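Local atomic coordinates of CheC, inhibitor of MCP methylation / FliN fusion protein (Thermotoga maritima, PDB entry 4HYN), a protein that probably dephosphorylates the phosphorylated chemotaxis response regulator CheY at the flagellar rotor, as a member of the CheC phosphatase family. Residues G110-M113 / N114-G118. Numbering follows the deposited sequence.
Sequences GEAM and NQMMG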
ATOM      1  N   GLY A 110       9.766  -5.759   7.079  1.00 30.48           N
ATOM      2  CA  GLY A 110       9.690  -6.517   5.842  1.00 30.19           C
ATOM      3  C   GLY A 110       8.890  -7.795   6.029  1.00 29.81           C
ATOM      4  O   GLY A 110       8.216  -8.249   5.107  1.00 28.91           O
ATOM      5  N   GLU A 111       8.986  -8.388   7.216  1.00 29.43           N
ATOM      6  CA  GLU A 111       8.243  -9.604   7.526  1.00 30.81           C
ATOM      7  C   GLU A 111       6.770  -9.242   7.674  1.00 30.20           C
ATOM      8  O   GLU A 111       5.898  -9.948   7.182  1.00 29.87           O
ATOM      9  CB  GLU A 111       8.765 -10.256   8.814  1.00 32.00           C
ATOM     10  CG  GLU A 111       7.874 -11.369   9.402  1.00 37.19           C
ATOM     11  CD  GLU A 111       7.831 -12.663   8.576  1.00 40.17           C
ATOM     12  OE1 GLU A 111       7.835 -13.753   9.194  1.00 41.90           O
ATOM     13  OE2 GLU A 111       7.766 -12.605   7.326  1.00 39.77           O
ATOM     14  N   ALA A 112       6.501  -8.135   8.355  1.00 30.15           N
ATOM     15  CA  ALA A 112       5.128  -7.685   8.535  1.00 31.29           C
ATOM     16  C   ALA A 112       4.526  -7.379   7.160  1.00 31.22           C
ATOM     17  O   ALA A 112       3.397  -7.772   6.874  1.00 30.74           O
ATOM     18  CB  ALA A 112       5.087  -6.461   9.431  1.00 30.97           C
HETATM   19  N   MSE A 113       5.306  -6.730   6.298  1.00 31.08           N
HETATM   20  CA  MSE A 113       4.859  -6.402   4.950  1.00 32.39           C
HETATM   21  C   MSE A 113       4.598  -7.677   4.159  1.00 32.95           C
HETATM   22  O   MSE A 113       3.644  -7.759   3.389  1.00 32.22           O
HETATM   23  CB  MSE A 113       5.911  -5.557   4.227  1.00 33.98           C
HETATM   24  CG  MSE A 113       6.001  -4.129   4.718  1.00 36.82           C
HETATM   25 SE   MSE A 113       4.311  -3.233   4.597  1.00 45.66          SE
HETATM   26  CE  MSE A 113       4.032  -2.826   6.454  1.00 40.94           C
ATOM     27  N   ASN A 114       5.460  -8.665   4.365  1.00 34.59           N
ATOM     28  CA  ASN A 114       5.368  -9.963   3.708  1.00 36.30           C
ATOM     29  C   ASN A 114       3.994 -10.587   3.968  1.00 36.30           C
ATOM     30  O   ASN A 114       3.278 -10.965   3.040  1.00 35.97           O
ATOM     31  CB  ASN A 114       6.450 -10.888   4.275  1.00 38.67           C
ATOM     32  CG  ASN A 114       7.220 -11.620   3.197  1.00 41.74           C
ATOM     33  OD1 ASN A 114       8.433 -11.431   3.051  1.00 42.02           O
ATOM     34  ND2 ASN A 114       6.529 -12.478   2.446  1.00 41.54           N
ATOM     35  N   GLN A 115       3.636 -10.670   5.243  1.00 36.23           N
ATOM     36  CA  GLN A 115       2.372 -11.253   5.671  1.00 36.93           C
ATOM     37  C   GLN A 115       1.161 -10.438   5.233  1.00 36.27           C
ATOM     38  O   GLN A 115       0.159 -10.992   4.783  1.00 36.05           O
ATOM     39  CB  GLN A 115       2.369 -11.410   7.193  1.00 36.78           C
ATOM     40  CG  GLN A 115       2.044 -12.813   7.680  1.00 38.56           C
ATOM     41  CD  GLN A 115       3.135 -13.821   7.379  1.00 39.68           C
ATOM     42  OE1 GLN A 115       4.276 -13.459   7.094  1.00 40.87           O
ATOM     43  NE2 GLN A 115       2.790 -15.099   7.456  1.00 42.45           N
HETATM   44  N   MSE A 116       1.278  -9.119   5.342  1.00 37.29           N
HETATM   45  CA  MSE A 116       0.197  -8.206   4.983  1.00 38.68           C
HETATM   46  C   MSE A 116      -0.212  -8.203   3.522  1.00 35.77           C
HETATM   47  O   MSE A 116      -1.372  -8.435   3.200  1.00 33.88           O
HETATM   48  CB  MSE A 116       0.545  -6.780   5.405  1.00 43.18           C
HETATM   49  CG  MSE A 116       0.421  -6.535   6.887  1.00 50.64           C
HETATM   50 SE   MSE A 116       0.705  -4.681   7.313  1.00 61.99          SE
HETATM   51  CE  MSE A 116       2.286  -4.874   8.387  1.00 57.73           C
HETATM   52  N   MSE A 117       0.733  -7.886   2.647  1.00 35.17           N
HETATM   53  CA  MSE A 117       0.458  -7.836   1.220  1.00 35.15           C
HETATM   54  C   MSE A 117       0.120  -9.198   0.635  1.00 30.44           C
HETATM   55  O   MSE A 117      -0.577  -9.285  -0.378  1.00 28.19           O
HETATM   56  CB  MSE A 117       1.612  -7.173   0.485  1.00 41.23           C
HETATM   57  CG  MSE A 117       1.713  -5.695   0.797  1.00 48.16           C
HETATM   58 SE   MSE A 117       3.369  -4.983   0.172  1.00 64.41          SE
HETATM   59  CE  MSE A 117       2.761  -4.268  -1.521  1.00 58.45           C
ATOM     60  N   GLY A 118       0.595 -10.254   1.298  1.00 26.30           N
ATOM     61  CA  GLY A 118       0.297 -11.607   0.871  1.00 23.77           C
ATOM     62  C   GLY A 118      -1.197 -11.833   1.050  1.00 22.21           C
ATOM     63  O   GLY A 118      -1.856 -12.439   0.204  1.00 20.99           O
TER
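M113 and M116, both selenomethionines, place CG beside the backbone N and anti to the carbonyl carbon, then diverge at the next torsion: M113 bends at chi2 (-56°) and again at chi3, whereas M116 runs extended (chi2 -174°) and bends only at chi3. The two chains cross at a slant with their ends together, M113 CE lying 3.3 Å from M116 CE and 3.9 Å from M116 SE. The M116 methyl also reaches back one turn to A112, its CE 3.4 Å from A112 CB; the one methyl thus touches side chains three and four residues back. M116 CG passes 3.2 Å from A112 O, an acceptor already engaged by M116 N at 2.9 Å. The same i to i+4 pattern joins M117 N to M113 O at 3.0 Å, as expected within the continuous helix 103-128. All three selenomethionines are buried: M113 and M117 face the antiparallel sheet at strands 57-66 and 71-78, the pairing of long helix with sheet expected of a CheC-like domain, while M116 packs instead against A23 and L27 of helix 6-30. The exposed side of this helix carries E111 and N114, whose Glu-x-x-Asn spacing matches the signature of CheC phosphatases; there the equivalent glutamate and asparagine form the active site, and a similar role here is probable. E111 sets CG anti to its own N and bends at chi2, which brings OE2 to 3.7 Å from N114 CB. The carboxylate and the N114 amide stand nearly perpendicular, with planes 80° apart. Q115 runs alongside E111 in the same direction, and its OE1, as modelled, comes within 3.6 Å of E111 OE2.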